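Local structure of FixG-related protein (2R39) at residues A[13-18]-A[108-113]; A[51-56]-A[93-98]. The protein is of unknown function but forms the C-terminal immunoglobulin-like domain of a membrane protein that probably binds 4Fe-4S clusters and takes part in electron transport. All coordinates share one frame; numbering follows the deposited sequence.

Contact 1: residues A[13-18]-A[108-113]; sequences MSVIRD and IEVESR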
HETATM    1  N   MSE A  13      -0.178  -8.051  -6.947  1.00 46.09           N
HETATM    2  CA  MSE A  13       0.017  -6.673  -6.566  1.00 48.47           C
HETATM    3  C   MSE A  13       1.481  -6.330  -6.674  1.00 46.73           C
HETATM    4  O   MSE A  13       2.331  -7.113  -6.292  1.00 46.05           O
HETATM    5  CB  MSE A  13      -0.470  -6.391  -5.136  1.00 47.21           C
HETATM    6  CG  MSE A  13      -0.219  -4.940  -4.714  1.00 50.14           C
HETATM    7 SE   MSE A  13      -0.932  -4.464  -2.974  1.00 57.66          SE
HETATM    8  CE  MSE A  13       0.167  -5.673  -1.877  1.00 47.78           C
ATOM      9  N   SER A  14       1.753  -5.150  -7.195  1.00 46.52           N
ATOM     10  CA  SER A  14       3.086  -4.590  -7.136  1.00 46.88           C
ATOM     11  C   SER A  14       2.976  -3.179  -6.594  1.00 46.31           C
ATOM     12  O   SER A  14       1.882  -2.609  -6.511  1.00 46.27           O
ATOM     13  CB  SER A  14       3.800  -4.656  -8.500  1.00 46.77           C
ATOM     14  OG  SER A  14       3.092  -3.942  -9.485  1.00 47.86           O
ATOM     15  N   VAL A  15       4.107  -2.654  -6.158  1.00 46.01           N
ATOM     16  CA  VAL A  15       4.162  -1.367  -5.482  1.00 45.46           C
ATOM     17  C   VAL A  15       5.302  -0.574  -6.078  1.00 45.78           C
ATOM     18  O   VAL A  15       6.392  -1.109  -6.254  1.00 44.54           O
ATOM     19  CB  VAL A  15       4.424  -1.541  -3.969  1.00 46.30           C
ATOM     20  CG1 VAL A  15       4.717  -0.180  -3.293  1.00 46.48           C
ATOM     21  CG2 VAL A  15       3.229  -2.230  -3.301  1.00 43.42           C
ATOM     22  N   ILE A  16       5.030   0.687  -6.401  1.00 46.03           N
ATOM     23  CA  ILE A  16       6.080   1.659  -6.690  1.00 46.80           C
ATOM     24  C   ILE A  16       6.018   2.763  -5.649  1.00 47.04           C
ATOM     25  O   ILE A  16       4.990   3.452  -5.526  1.00 46.73           O
ATOM     26  CB  ILE A  16       5.922   2.289  -8.103  1.00 46.94           C
ATOM     27  CG1 ILE A  16       5.965   1.203  -9.189  1.00 46.33           C
ATOM     28  CG2 ILE A  16       6.997   3.360  -8.331  1.00 47.24           C
ATOM     29  CD1 ILE A  16       5.714   1.711 -10.601  1.00 47.11           C
ATOM     30  N   ARG A  17       7.096   2.917  -4.883  1.00 46.97           N
ATOM     31  CA  ARG A  17       7.263   4.091  -4.051  1.00 48.00           C
ATOM     32  C   ARG A  17       7.942   5.129  -4.933  1.00 49.15           C
ATOM     33  O   ARG A  17       8.945   4.835  -5.558  1.00 48.31           O
ATOM     34  CB  ARG A  17       8.109   3.791  -2.813  1.00 48.16           C
ATOM     35  CG  ARG A  17       8.364   5.014  -1.934  1.00 47.59           C
ATOM     36  CD  ARG A  17       9.294   4.685  -0.759  1.00 48.88           C
ATOM     37  NE  ARG A  17       9.483   5.875   0.064  1.00 49.35           N
ATOM     38  CZ  ARG A  17      10.372   6.828  -0.211  1.00 50.71           C
ATOM     39  NH1 ARG A  17      11.164   6.704  -1.272  1.00 50.51           N
ATOM     40  NH2 ARG A  17      10.488   7.891   0.577  1.00 48.59           N
ATOM     41  N   ASP A  18       7.380   6.330  -4.992  1.00 51.16           N
ATOM     42  CA  ASP A  18       7.887   7.369  -5.896  1.00 53.89           C
ATOM     43  C   ASP A  18       9.296   7.823  -5.556  1.00 55.19           C
ATOM     44  O   ASP A  18       9.631   8.025  -4.392  1.00 55.08           O
ATOM     45  CB  ASP A  18       6.930   8.553  -5.899  1.00 54.13           C
ATOM     46  CG  ASP A  18       5.552   8.159  -6.342  1.00 54.71           C
ATOM     47  OD1 ASP A  18       5.424   7.670  -7.479  1.00 58.14           O
ATOM     48  OD2 ASP A  18       4.603   8.311  -5.560  1.00 55.43           O
ATOM     49  N   ILE A 108      -1.176 -11.157  -0.624  1.00 49.53           N
ATOM     50  CA  ILE A 108       0.118 -10.865  -1.225  1.00 49.10           C
ATOM     51  C   ILE A 108       0.731  -9.810  -0.340  1.00 48.58           C
ATOM     52  O   ILE A 108       0.055  -8.862   0.035  1.00 47.37           O
ATOM     53  CB  ILE A 108       0.017 -10.224  -2.630  1.00 49.81           C
ATOM     54  CG1 ILE A 108      -0.922 -11.000  -3.536  1.00 50.61           C
ATOM     55  CG2 ILE A 108       1.419 -10.107  -3.287  1.00 49.99           C
ATOM     56  CD1 ILE A 108      -1.593 -10.122  -4.515  1.00 53.51           C
ATOM     57  N   GLU A 109       2.012  -9.967  -0.034  1.00 48.22           N
ATOM     58  CA  GLU A 109       2.757  -8.973   0.727  1.00 48.39           C
ATOM     59  C   GLU A 109       3.821  -8.425  -0.189  1.00 47.43           C
ATOM     60  O   GLU A 109       4.515  -9.189  -0.865  1.00 47.16           O
ATOM     61  CB  GLU A 109       3.427  -9.586   1.962  1.00 48.91           C
ATOM     62  CG  GLU A 109       2.465 -10.161   3.011  1.00 52.75           C
ATOM     63  CD  GLU A 109       1.878 -11.492   2.592  1.00 59.19           C
ATOM     64  OE1 GLU A 109       2.568 -12.271   1.889  1.00 63.12           O
ATOM     65  OE2 GLU A 109       0.719 -11.771   2.957  1.00 62.18           O
ATOM     66  N   VAL A 110       3.956  -7.105  -0.210  1.00 46.12           N
ATOM     67  CA  VAL A 110       5.028  -6.469  -0.976  1.00 45.20           C
ATOM     68  C   VAL A 110       5.760  -5.519  -0.038  1.00 44.56           C
ATOM     69  O   VAL A 110       5.153  -4.608   0.548  1.00 44.36           O
ATOM     70  CB  VAL A 110       4.475  -5.703  -2.221  1.00 45.14           C
ATOM     71  CG1 VAL A 110       5.624  -5.136  -3.060  1.00 46.36           C
ATOM     72  CG2 VAL A 110       3.617  -6.635  -3.094  1.00 46.06           C
ATOM     73  N   GLU A 111       7.060  -5.722   0.102  1.00 43.86           N
ATOM     74  CA  GLU A 111       7.830  -4.905   0.999  1.00 44.02           C
ATOM     75  C   GLU A 111       8.132  -3.565   0.361  1.00 43.93           C
ATOM     76  O   GLU A 111       8.380  -3.501  -0.828  1.00 43.43           O
ATOM     77  CB  GLU A 111       9.126  -5.612   1.350  1.00 44.62           C
ATOM     78  CG  GLU A 111       9.866  -4.910   2.440  1.00 44.25           C
ATOM     79  CD  GLU A 111      11.088  -5.660   2.877  1.00 45.75           C
ATOM     80  OE1 GLU A 111      10.950  -6.778   3.437  1.00 44.22           O
ATOM     81  OE2 GLU A 111      12.186  -5.124   2.682  1.00 42.75           O
ATOM     82  N   SER A 112       8.141  -2.496   1.164  1.00 43.62           N
ATOM     83  CA  SER A 112       8.501  -1.176   0.662  1.00 43.59           C
ATOM     84  C   SER A 112       9.162  -0.398   1.802  1.00 43.59           C
ATOM     85  O   SER A 112       9.619  -0.991   2.774  1.00 43.70           O
ATOM     86  CB  SER A 112       7.237  -0.465   0.140  1.00 43.73           C
ATOM     87  OG  SER A 112       7.544   0.800  -0.422  1.00 43.69           O
ATOM     88  N   ARG A 113       9.185   0.925   1.711  1.00 43.21           N
ATOM     89  CA  ARG A 113       9.886   1.718   2.725  1.00 43.86           C
ATOM     90  C   ARG A 113       9.067   2.932   3.105  1.00 43.26           C
ATOM     91  O   ARG A 113       8.364   3.451   2.263  1.00 42.98           O
ATOM     92  CB  ARG A 113      11.227   2.202   2.173  1.00 43.33           C
ATOM     93  CG  ARG A 113      12.249   1.091   1.817  1.00 43.82           C
ATOM     94  CD  ARG A 113      12.829   0.404   3.054  1.00 42.82           C
ATOM     95  NE  ARG A 113      13.829  -0.602   2.681  1.00 42.70           N
ATOM     96  CZ  ARG A 113      13.576  -1.887   2.506  1.00 43.56           C
ATOM     97  NH1 ARG A 113      12.332  -2.343   2.646  1.00 42.83           N
ATOM     98  NH2 ARG A 113      14.559  -2.696   2.132  1.00 43.45           N
TER

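Contact 2: residues A[51-56]-A[93-98]; sequences LDVKGL and TTIQFI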
ATOM      1  N   LEU A  51      -6.637  -3.572   1.374  1.00 43.40           N
ATOM      2  CA  LEU A  51      -5.255  -3.129   1.262  1.00 44.00           C
ATOM      3  C   LEU A  51      -4.870  -2.539   2.593  1.00 43.80           C
ATOM      4  O   LEU A  51      -5.632  -1.771   3.194  1.00 42.88           O
ATOM      5  CB  LEU A  51      -5.078  -2.106   0.141  1.00 43.23           C
ATOM      6  CG  LEU A  51      -5.656  -2.501  -1.229  1.00 45.64           C
ATOM      7  CD1 LEU A  51      -5.771  -1.284  -2.100  1.00 46.48           C
ATOM      8  CD2 LEU A  51      -4.827  -3.601  -1.944  1.00 46.94           C
ATOM      9  N   ASP A  52      -3.684  -2.915   3.049  1.00 44.38           N
ATOM     10  CA  ASP A  52      -3.182  -2.552   4.378  1.00 45.50           C
ATOM     11  C   ASP A  52      -1.697  -2.303   4.327  1.00 44.55           C
ATOM     12  O   ASP A  52      -1.074  -2.580   3.325  1.00 44.23           O
ATOM     13  CB  ASP A  52      -3.464  -3.697   5.359  1.00 46.42           C
ATOM     14  CG  ASP A  52      -4.892  -3.700   5.814  1.00 51.40           C
ATOM     15  OD1 ASP A  52      -5.240  -2.798   6.624  1.00 53.32           O
ATOM     16  OD2 ASP A  52      -5.660  -4.584   5.349  1.00 52.58           O
ATOM     17  N   VAL A  53      -1.143  -1.769   5.412  1.00 44.27           N
ATOM     18  CA  VAL A  53       0.304  -1.597   5.539  1.00 44.23           C
ATOM     19  C   VAL A  53       0.680  -2.079   6.944  1.00 45.36           C
ATOM     20  O   VAL A  53      -0.101  -1.927   7.912  1.00 45.83           O
ATOM     21  CB  VAL A  53       0.804  -0.126   5.307  1.00 44.53           C
ATOM     22  CG1 VAL A  53       0.174   0.889   6.339  1.00 43.37           C
ATOM     23  CG2 VAL A  53       2.344  -0.057   5.345  1.00 43.41           C
ATOM     24  N   LYS A  54       1.830  -2.713   7.052  1.00 44.54           N
ATOM     25  CA  LYS A  54       2.332  -3.015   8.373  1.00 45.80           C
ATOM     26  C   LYS A  54       3.754  -2.510   8.527  1.00 44.85           C
ATOM     27  O   LYS A  54       4.469  -2.360   7.524  1.00 43.96           O
ATOM     28  CB  LYS A  54       2.140  -4.499   8.692  1.00 47.33           C
ATOM     29  CG  LYS A  54       3.267  -5.401   8.366  1.00 52.75           C
ATOM     30  CD  LYS A  54       3.186  -6.704   9.183  1.00 54.40           C
ATOM     31  CE  LYS A  54       1.826  -7.371   9.066  1.00 53.08           C
ATOM     32  NZ  LYS A  54       1.945  -8.866   9.217  1.00 52.34           N
ATOM     33  N   GLY A  55       4.131  -2.170   9.760  1.00 43.74           N
ATOM     34  CA  GLY A  55       5.490  -1.737  10.052  1.00 43.42           C
ATOM     35  C   GLY A  55       5.626  -0.341  10.620  1.00 43.84           C
ATOM     36  O   GLY A  55       6.718   0.042  11.026  1.00 43.10           O
ATOM     37  N   LEU A  56       4.532   0.420  10.651  1.00 43.14           N
ATOM     38  CA  LEU A  56       4.556   1.768  11.259  1.00 44.10           C
ATOM     39  C   LEU A  56       3.774   1.771  12.565  1.00 44.17           C
ATOM     40  O   LEU A  56       2.654   1.259  12.614  1.00 43.65           O
ATOM     41  CB  LEU A  56       3.982   2.810  10.281  1.00 43.75           C
ATOM     42  CG  LEU A  56       4.954   3.161   9.147  1.00 43.54           C
ATOM     43  CD1 LEU A  56       4.249   3.773   7.929  1.00 45.55           C
ATOM     44  CD2 LEU A  56       6.042   4.108   9.686  1.00 41.79           C
ATOM     45  N   THR A  93      11.946   3.270   7.725  1.00 45.88           N
ATOM     46  CA  THR A  93      11.152   2.185   8.248  1.00 45.05           C
ATOM     47  C   THR A  93      10.816   1.168   7.145  1.00 45.84           C
ATOM     48  O   THR A  93      10.303   1.543   6.069  1.00 44.32           O
ATOM     49  CB  THR A  93       9.862   2.735   8.883  1.00 45.82           C
ATOM     50  OG1 THR A  93      10.198   3.774   9.820  1.00 45.28           O
ATOM     51  CG2 THR A  93       9.093   1.650   9.618  1.00 45.44           C
ATOM     52  N   THR A  94      11.085  -0.115   7.417  1.00 44.11           N
ATOM     53  CA  THR A  94      10.596  -1.195   6.554  1.00 45.08           C
ATOM     54  C   THR A  94       9.119  -1.413   6.766  1.00 45.26           C
ATOM     55  O   THR A  94       8.660  -1.534   7.908  1.00 45.60           O
ATOM     56  CB  THR A  94      11.348  -2.531   6.809  1.00 45.77           C
ATOM     57  OG1 THR A  94      12.716  -2.320   6.508  1.00 46.41           O
ATOM     58  CG2 THR A  94      10.834  -3.637   5.860  1.00 46.06           C
ATOM     59  N   ILE A  95       8.363  -1.423   5.662  1.00 44.85           N
ATOM     60  CA  ILE A  95       6.934  -1.638   5.720  1.00 44.27           C
ATOM     61  C   ILE A  95       6.583  -2.714   4.701  1.00 45.00           C
ATOM     62  O   ILE A  95       7.402  -3.040   3.842  1.00 45.07           O
ATOM     63  CB  ILE A  95       6.130  -0.315   5.443  1.00 44.55           C
ATOM     64  CG1 ILE A  95       6.491   0.261   4.055  1.00 44.40           C
ATOM     65  CG2 ILE A  95       6.428   0.760   6.565  1.00 43.38           C
ATOM     66  CD1 ILE A  95       5.553   1.401   3.521  1.00 42.79           C
ATOM     67  N   GLN A  96       5.374  -3.255   4.802  1.00 44.52           N
ATOM     68  CA  GLN A  96       4.850  -4.148   3.789  1.00 45.48           C
ATOM     69  C   GLN A  96       3.461  -3.691   3.500  1.00 45.46           C
ATOM     70  O   GLN A  96       2.684  -3.445   4.438  1.00 45.55           O
ATOM     71  CB  GLN A  96       4.668  -5.547   4.350  1.00 45.73           C
ATOM     72  CG  GLN A  96       5.834  -6.468   4.252  1.00 48.95           C
ATOM     73  CD  GLN A  96       5.426  -7.814   4.788  1.00 52.10           C
ATOM     74  OE1 GLN A  96       4.435  -7.914   5.533  1.00 53.18           O
ATOM     75  NE2 GLN A  96       6.139  -8.848   4.395  1.00 50.86           N
ATOM     76  N   PHE A  97       3.136  -3.602   2.214  1.00 44.87           N
ATOM     77  CA  PHE A  97       1.763  -3.482   1.785  1.00 43.72           C
ATOM     78  C   PHE A  97       1.172  -4.877   1.617  1.00 44.54           C
ATOM     79  O   PHE A  97       1.855  -5.827   1.158  1.00 44.17           O
ATOM     80  CB  PHE A  97       1.692  -2.701   0.492  1.00 43.76           C
ATOM     81  CG  PHE A  97       2.025  -1.241   0.658  1.00 44.01           C
ATOM     82  CD1 PHE A  97       1.078  -0.355   1.148  1.00 43.57           C
ATOM     83  CD2 PHE A  97       3.285  -0.759   0.308  1.00 43.91           C
ATOM     84  CE1 PHE A  97       1.373   0.998   1.296  1.00 44.75           C
ATOM     85  CE2 PHE A  97       3.587   0.591   0.452  1.00 44.34           C
ATOM     86  CZ  PHE A  97       2.628   1.465   0.952  1.00 43.69           C
ATOM     87  N   ILE A  98      -0.084  -5.020   2.024  1.00 43.71           N
ATOM     88  CA  ILE A  98      -0.679  -6.328   2.057  1.00 44.45           C
ATOM     89  C   ILE A  98      -1.993  -6.268   1.324  1.00 45.45           C
ATOM     90  O   ILE A  98      -2.838  -5.419   1.632  1.00 44.93           O
ATOM     91  CB  ILE A  98      -0.827  -6.821   3.505  1.00 45.05           C
ATOM     92  CG1 ILE A  98       0.574  -6.906   4.159  1.00 46.35           C
ATOM     93  CG2 ILE A  98      -1.580  -8.185   3.558  1.00 44.68           C
ATOM     94  CD1 ILE A  98       0.562  -6.657   5.640  1.00 49.22           C
TER
HETATM   95  O   HOH W   1      -4.771  -6.385   3.555  1.00 38.40           O
HETATM   96  O   HOH W   2       8.741  -1.745  10.586  1.00 34.63           O

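Contact 1: residues A[13-18]-A[108-113]
Ile-108 reaches selenomethionine Met-13 with the end of its side chain: CD1 lies 3.5 Å from Met-13 N. The selenomethionine extends away from its backbone as far as SE and then bends (chi3 64°), which turns CE toward strand 106-115, where it rests 3.7 Å from Ile-108 O. Two residues on, the two methyls of Val-110 meet different residues of 13-18. Its CG2 lies 3.8 Å from Met-13 CE, while CG1 is 3.8 Å from Val-15 CG2, the two valine side chains pointing contrary ways and passing alongside one another. The strands run almost parallel, at 14°, but their axes stay 7.4 Å apart; no clear hydrogen bond joins them and side chains make most of the contact. They are edge strands of the two facing sheets of an immunoglobulin-like sandwich, strand 11-17 on one and 106-115 on the other. Ser-112 then turns OG toward Arg-17 CB, 3.9 Å away. At Arg-113 the backbone O lies 3.4 Å from Arg-17 CD and accepts a hydrogen bond from Tyr-35, whereas the guanidinium of Arg-17 is held by Asn-33. The Arg-113 side chain turns back on its own strand, where NH1 forms a salt bridge with Glu-111 OE2 (2.8 Å) and a hydrogen bond to Ser-112 O.

Contact 2: residues A[51-56]-A[93-98]
Val-53 and Phe-97, a non-hydrogen-bonded antiparallel pair, send their side chains to the same face of the sheet, where Val-53 CG2 sits over one face of the phenyl ring, 4.3 Å above its plane and offset toward the rim. The same methyl, crossing Ile-95, comes within 3.8 Å of Ile-95 CB. With CG2 anti to the backbone N (CG1 at chi1 60°), the valine directs this branch at both partners. Farther along, Leu-56 slants across Ile-95, bringing CG to 3.8 Å from Ile-95 CG2, while its CD2 meets the methyl of Thr-93. On the reverse face the Lys-54 and Gln-96 side chains run alongside each other in the same sense, Gln-96 OE1 4.0 Å from Lys-54 CG. The lysine chain bends at chi3 (52°), laying CE 3.7 Å from Ile-98 CD1. Between the two faces, Asp-52 and Lys-54 each exchange two backbone hydrogen bonds with Ile-98 and Gln-96, the shortest from Lys-54 N to Gln-96 O at 2.8 Å. Past the last bridge, Gly-55 leaves the strand at phi 120°, a glycine conformation in which a beta carbon would press on Lys-54 O; one water donates to both Gly-55 O and Thr-94 O. Met-79 and Leu-81 of the opposing sheet pack against Phe-97 and Val-53. This antiparallel pairing of two central strands, apolar toward the other sheet and largely polar outward, is typical of an immunoglobulin-like beta-sandwich.

In the fold
Contact 2 joins neighbouring strands within one sheet, whereas contact 1 spans from the edge of that sheet to the edge strand of the other. Their chemistry follows: a ladder of backbone hydrogen bonds holds 51-56 to 93-98, but 13-18 and 108-113 meet chiefly through apolar side chains, with no clear hydrogen bond between them. Contact 1 lies at the surface; contact 2 is partly buried, with Leu-51, Ile-95 and Phe-97 in the interior. Adjacent strands 92-101 and 106-115 couple the two through probable backbone hydrogen bonds, Phe-97 N to Val-110 O and Ser-112 N to Ile-95 O. Phe-97 also touches Met-13 and Val-15, which links the buried side of contact 2 to the apolar side chains of contact 1.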